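Local structure of GlcNAc-alpha-1,4-Gal-releasing endo-beta-galactosidase (Clostridium perfringens, 1UPS) at residues Leu137-Val151 and Thr166-Lys178. The protein probably hydrolyses internal beta-galactosidic linkages as a calcium-binding family 16 glycoside hydrolase, releasing the disaccharide GlcNAc-alpha-1,4-Gal from glycans. Residues are numbered along the deposited sequence; the frame is centred on the assembly and turned at random.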
loop_
_atom_site.group_PDB
_atom_site.type_symbol
_atom_site.label_atom_id
_atom_site.label_comp_id
_atom_site.label_asym_id
_atom_site.label_seq_id
_atom_site.Cartn_x
_atom_site.Cartn_y
_atom_site.Cartn_z
ATOM N N LEU A 137 15.186 -2.837 -8.650
ATOM C CA LEU A 137 15.404 -3.694 -7.477
ATOM C C LEU A 137 16.632 -4.589 -7.637
ATOM O O LEU A 137 17.172 -4.731 -8.745
ATOM C CB LEU A 137 14.169 -4.556 -7.209
ATOM C CG LEU A 137 12.816 -3.824 -7.098
ATOM C CD1 LEU A 137 11.746 -4.773 -6.591
ATOM C CD2 LEU A 137 12.889 -2.618 -6.203
ATOM N N SER A 138 17.088 -5.163 -6.520
ATOM C CA SER A 138 18.255 -6.036 -6.554
ATOM C C SER A 138 18.106 -7.169 -7.552
ATOM O O SER A 138 17.055 -7.791 -7.614
ATOM C CB SER A 138 18.490 -6.658 -5.172
ATOM O OG SER A 138 19.632 -7.518 -5.216
ATOM N N ASN A 139 19.174 -7.446 -8.313
ATOM C CA ASN A 139 19.190 -8.613 -9.209
ATOM C C ASN A 139 20.034 -9.781 -8.668
ATOM O O ASN A 139 20.350 -10.721 -9.406
ATOM C CB ASN A 139 19.662 -8.195 -10.634
ATOM C CG ASN A 139 21.145 -7.849 -10.699
ATOM O OD1 ASN A 139 21.871 -7.903 -9.705
ATOM N ND2 ASN A 139 21.617 -7.493 -11.917
ATOM N N THR A 140 20.401 -9.731 -7.382
ATOM C CA THR A 140 21.296 -10.765 -6.816
ATOM C C THR A 140 20.631 -12.121 -6.659
ATOM O O THR A 140 21.320 -13.157 -6.635
ATOM C CB THR A 140 21.833 -10.365 -5.418
ATOM O OG1 THR A 140 20.736 -10.121 -4.513
ATOM C CG2 THR A 140 22.622 -9.059 -5.469
ATOM N N GLY A 141 19.308 -12.110 -6.494
ATOM C CA GLY A 141 18.587 -13.282 -6.020
ATOM C C GLY A 141 18.993 -13.688 -4.608
ATOM O O GLY A 141 19.645 -12.916 -3.901
ATOM N N GLY A 142 18.603 -14.906 -4.208
ATOM C CA GLY A 142 18.925 -15.437 -2.881
ATOM C C GLY A 142 18.166 -14.732 -1.757
ATOM O O GLY A 142 17.219 -14.000 -2.015
ATOM N N GLY A 143 18.598 -14.933 -0.512
ATOM C CA GLY A 143 17.909 -14.337 0.637
ATOM C C GLY A 143 18.171 -12.845 0.805
ATOM O O GLY A 143 19.284 -12.357 0.555
ATOM N N GLY A 144 17.143 -12.112 1.234
ATOM C CA GLY A 144 17.261 -10.675 1.389
ATOM C C GLY A 144 16.076 -9.955 0.769
ATOM O O GLY A 144 15.246 -10.565 0.080
ATOM N N HIS A 145 15.987 -8.659 1.040
ATOM C CA HIS A 145 14.934 -7.822 0.467
ATOM C C HIS A 145 15.348 -6.371 0.518
ATOM O O HIS A 145 16.300 -6.033 1.202
ATOM C CB HIS A 145 13.572 -8.052 1.172
ATOM C CG HIS A 145 13.464 -7.502 2.570
ATOM N ND1 HIS A 145 13.971 -8.153 3.675
ATOM C CD2 HIS A 145 12.821 -6.405 3.040
ATOM C CE1 HIS A 145 13.664 -7.468 4.769
ATOM N NE2 HIS A 145 12.965 -6.398 4.407
ATOM N N GLN A 146 14.635 -5.523 -0.216
ATOM C CA GLN A 146 14.798 -4.081 -0.071
ATOM C C GLN A 146 13.483 -3.539 0.463
ATOM O O GLN A 146 12.455 -4.215 0.377
ATOM C CB GLN A 146 15.152 -3.424 -1.416
ATOM C CG GLN A 146 14.195 -3.786 -2.569
ATOM C CD GLN A 146 14.831 -4.794 -3.530
ATOM O OE1 GLN A 146 15.904 -4.529 -4.078
ATOM N NE2 GLN A 146 14.198 -5.954 -3.701
ATOM N N ALA A 147 13.507 -2.328 1.016
ATOM C CA ALA A 147 12.292 -1.778 1.611
ATOM C C ALA A 147 12.209 -0.258 1.530
ATOM O O ALA A 147 13.206 0.449 1.746
ATOM C CB ALA A 147 12.154 -2.245 3.069
ATOM N N TRP A 148 11.006 0.216 1.195
ATOM C CA TRP A 148 10.651 1.620 1.313
ATOM C C TRP A 148 9.479 1.592 2.267
ATOM O O TRP A 148 8.444 0.965 1.977
ATOM C CB TRP A 148 10.206 2.167 -0.034
ATOM C CG TRP A 148 9.612 3.562 0.012
ATOM C CD1 TRP A 148 9.865 4.565 0.921
ATOM C CD2 TRP A 148 8.682 4.101 -0.929
ATOM N NE1 TRP A 148 9.107 5.681 0.611
ATOM C CE2 TRP A 148 8.399 5.431 -0.536
ATOM C CE3 TRP A 148 8.051 3.590 -2.064
ATOM C CZ2 TRP A 148 7.490 6.248 -1.234
ATOM C CZ3 TRP A 148 7.154 4.403 -2.768
ATOM C CH2 TRP A 148 6.877 5.714 -2.341
ATOM N N TRP A 149 9.650 2.199 3.438
ATOM C CA TRP A 149 8.604 2.101 4.451
ATOM C C TRP A 149 8.512 3.354 5.311
ATOM O O TRP A 149 9.419 4.189 5.320
ATOM C CB TRP A 149 8.791 0.849 5.346
ATOM C CG TRP A 149 10.186 0.573 5.907
ATOM C CD1 TRP A 149 11.361 0.391 5.204
ATOM C CD2 TRP A 149 10.508 0.330 7.292
ATOM N NE1 TRP A 149 12.385 0.083 6.079
ATOM C CE2 TRP A 149 11.886 0.030 7.361
ATOM C CE3 TRP A 149 9.755 0.352 8.486
ATOM C CZ2 TRP A 149 12.551 -0.240 8.581
ATOM C CZ3 TRP A 149 10.420 0.074 9.709
ATOM C CH2 TRP A 149 11.806 -0.216 9.731
ATOM N N MET A 150 7.397 3.480 6.027
ATOM C CA MET A 150 7.136 4.659 6.839
ATOM C C MET A 150 6.677 4.196 8.206
ATOM O O MET A 150 6.042 3.157 8.322
ATOM C CB MET A 150 6.070 5.546 6.179
ATOM C CG MET A 150 6.526 6.039 4.775
ATOM S SD MET A 150 5.282 7.082 3.956
ATOM C CE MET A 150 5.396 8.512 5.036
ATOM N N VAL A 151 7.054 4.966 9.228
ATOM C CA VAL A 151 6.698 4.655 10.605
ATOM C C VAL A 151 6.180 5.910 11.287
ATOM O O VAL A 151 6.633 7.015 10.988
ATOM C CB VAL A 151 7.905 4.068 11.403
ATOM C CG1 VAL A 151 8.293 2.686 10.854
ATOM C CG2 VAL A 151 9.137 5.018 11.389
ATOM N N THR A 166 2.279 4.638 16.194
ATOM C CA THR A 166 3.364 3.710 15.888
ATOM C C THR A 166 3.102 2.929 14.608
ATOM O O THR A 166 3.729 1.880 14.391
ATOM C CB THR A 166 3.475 2.661 17.037
ATOM O OG1 THR A 166 2.161 2.105 17.245
ATOM C CG2 THR A 166 3.829 3.310 18.385
ATOM N N GLY A 167 2.167 3.397 13.770
ATOM C CA GLY A 167 1.853 2.693 12.528
ATOM C C GLY A 167 3.059 2.436 11.630
ATOM O O GLY A 167 3.980 3.262 11.553
ATOM N N GLU A 168 3.055 1.282 10.962
ATOM C CA GLU A 168 4.089 0.937 9.965
ATOM C C GLU A 168 3.402 0.678 8.629
ATOM O O GLU A 168 2.429 -0.083 8.577
ATOM C CB GLU A 168 4.843 -0.334 10.377
ATOM C CG GLU A 168 5.874 -0.765 9.330
ATOM C CD GLU A 168 6.692 -1.982 9.731
ATOM O OE1 GLU A 168 7.483 -2.432 8.875
ATOM O OE2 GLU A 168 6.551 -2.477 10.871
ATOM N N ILE A 169 3.878 1.327 7.565
ATOM C CA ILE A 169 3.435 1.002 6.202
ATOM C C ILE A 169 4.652 0.584 5.408
ATOM O O ILE A 169 5.564 1.385 5.203
ATOM C CB ILE A 169 2.737 2.198 5.489
ATOM C CG1 ILE A 169 1.548 2.727 6.303
ATOM C CG2 ILE A 169 2.304 1.797 4.045
ATOM C CD1 ILE A 169 1.066 4.116 5.813
ATOM N N ASP A 170 4.685 -0.682 4.979
ATOM C CA ASP A 170 5.779 -1.137 4.134
ATOM C C ASP A 170 5.321 -0.949 2.691
ATOM O O ASP A 170 4.611 -1.791 2.156
ATOM C CB ASP A 170 6.098 -2.597 4.438
ATOM C CG ASP A 170 6.432 -2.801 5.895
ATOM O OD1 ASP A 170 7.281 -2.030 6.414
ATOM O OD2 ASP A 170 5.853 -3.654 6.590
ATOM N N ILE A 171 5.660 0.192 2.098
ATOM C CA ILE A 171 5.172 0.524 0.745
ATOM C C ILE A 171 5.785 -0.425 -0.266
ATOM O O ILE A 171 5.133 -0.805 -1.237
ATOM C CB ILE A 171 5.486 1.998 0.363
ATOM C CG1 ILE A 171 4.975 2.965 1.447
ATOM C CG2 ILE A 171 4.867 2.365 -0.998
ATOM C CD1 ILE A 171 5.617 4.367 1.327
ATOM N N LEU A 172 7.037 -0.800 -0.025
ATOM C CA LEU A 172 7.688 -1.827 -0.815
ATOM C C LEU A 172 8.566 -2.640 0.129
ATOM O O LEU A 172 9.294 -2.080 0.945
ATOM C CB LEU A 172 8.540 -1.178 -1.925
ATOM C CG LEU A 172 9.219 -2.157 -2.890
ATOM C CD1 LEU A 172 9.275 -1.557 -4.314
ATOM C CD2 LEU A 172 10.654 -2.452 -2.432
ATOM N N GLU A 173 8.482 -3.963 0.025
ATOM C CA GLU A 173 9.255 -4.854 0.872
ATOM C C GLU A 173 9.712 -6.071 0.067
ATOM O O GLU A 173 10.026 -7.128 0.632
ATOM C CB GLU A 173 8.394 -5.265 2.101
ATOM C CG GLU A 173 9.230 -5.819 3.233
ATOM C CD GLU A 173 8.400 -6.321 4.419
ATOM O OE1 GLU A 173 8.844 -6.070 5.547
ATOM O OE2 GLU A 173 7.365 -7.013 4.232
ATOM N N THR A 174 9.777 -5.897 -1.257
ATOM C CA THR A 174 9.979 -6.996 -2.207
ATOM C C THR A 174 11.239 -7.833 -1.942
ATOM O O THR A 174 12.340 -7.293 -1.800
ATOM C CB THR A 174 9.987 -6.425 -3.622
ATOM O OG1 THR A 174 8.747 -5.697 -3.818
ATOM C CG2 THR A 174 9.966 -7.562 -4.666
ATOM N N PHE A 175 11.072 -9.152 -1.899
ATOM C CA PHE A 175 12.200 -10.087 -1.669
ATOM C C PHE A 175 13.038 -10.261 -2.916
ATOM O O PHE A 175 12.483 -10.337 -4.012
ATOM C CB PHE A 175 11.691 -11.477 -1.311
ATOM C CG PHE A 175 11.120 -11.603 0.087
ATOM C CD1 PHE A 175 11.025 -12.858 0.672
ATOM C CD2 PHE A 175 10.672 -10.479 0.797
ATOM C CE1 PHE A 175 10.501 -13.000 1.973
ATOM C CE2 PHE A 175 10.140 -10.610 2.085
ATOM C CZ PHE A 175 10.048 -11.891 2.662
ATOM N N PHE A 176 14.356 -10.399 -2.751
ATOM C CA PHE A 176 15.263 -10.681 -3.880
ATOM C C PHE A 176 14.871 -11.972 -4.627
ATOM O O PHE A 176 15.090 -12.077 -5.836
ATOM C CB PHE A 176 16.717 -10.911 -3.424
ATOM C CG PHE A 176 17.355 -9.764 -2.662
ATOM C CD1 PHE A 176 16.826 -8.479 -2.672
ATOM C CD2 PHE A 176 18.525 -10.010 -1.925
ATOM C CE1 PHE A 176 17.441 -7.442 -1.945
ATOM C CE2 PHE A 176 19.147 -8.984 -1.196
ATOM C CZ PHE A 176 18.604 -7.705 -1.200
ATOM N N SER A 177 14.315 -12.945 -3.898
ATOM C CA SER A 177 14.010 -14.270 -4.469
ATOM C C SER A 177 12.668 -14.363 -5.230
ATOM O O SER A 177 12.339 -15.418 -5.823
ATOM C CB SER A 177 14.064 -15.335 -3.365
ATOM O OG SER A 177 12.953 -15.234 -2.489
ATOM N N LYS A 178 11.914 -13.273 -5.231
ATOM C CA LYS A 178 10.560 -13.283 -5.785
ATOM C C LYS A 178 10.459 -12.183 -6.853
ATOM O O LYS A 178 9.825 -11.143 -6.656
ATOM C CB LYS A 178 9.525 -13.127 -4.664
ATOM C CG LYS A 178 9.592 -14.268 -3.623
ATOM C CD LYS A 178 8.640 -14.012 -2.427
ATOM C CE LYS A 178 8.805 -15.069 -1.333
ATOM N NZ LYS A 178 7.956 -14.803 -0.097
HETATM O O HOH W 1 16.882 -10.495 -7.232
HETATM O O HOH W 2 14.858 -13.040 -1.022
HETATM O O HOH W 3 11.254 -4.834 6.091
#
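Phe176, its CG anti to its own carbonyl carbon (chi1 -58°), puts its ring into the loop 138-144, where Gly144 and Ser138 sandwich it. Gly144 CA makes a CH-pi contact over one face, 3.9 Å from the ring centroid, and Ser138 CB lies over the opposite face. Gln146 folds back through a chi1 of 52° and a bend at the next torsion, which brings its amide to the ring edge. From there Gln146 NE2 donates to Thr174 O at 3.0 Å, from above the carbonyl plane, while OE1 takes a nearly straight bond from Ser138 N; with both ends used, the amide is held in one orientation. The backbone of Phe176 is tied down too, its N donating to Gly144 O, and water 1 joins Phe176 O to Ser138 O and Gly141 N.

Further along, strand 145-151 runs antiparallel to 168-170, two neighbouring strands in one sheet of the GH16 beta-jelly-roll sandwich; 168-173 matches the family's Glu-x-Asp-x-x-Glu signature. A classic beta bulge within it interrupts the pairing: Ile171 and Leu172 both face Trp148, whose O accepts a good bond from Leu172 N and a weak one from Ile171 N. The bulge turns Ile171 against one face of the Trp148 indole, Ile171 CD1 over the six-membered ring, 3.7 Å from its centroid, and Ile171 CG2 against Trp148 CZ3. Ile171 CD1 also meets Met150 SD at 3.8 Å.

On the other face of the sheet, Asp170 OD1 sits 3.4 Å from Trp149 CB, and Glu168, fully extended, brings OE1 to 3.6 Å from Trp149 CE3; Trp189 NE1 bonds the other oxygen, Glu168 OE2. Water 3 bridges His145 NE2 and Glu173 OE1, His145 CD2 touches Glu173 CG directly, Ser258 holds His145 ND1, and Arg183 forms a salt bridge with Glu173 OE2.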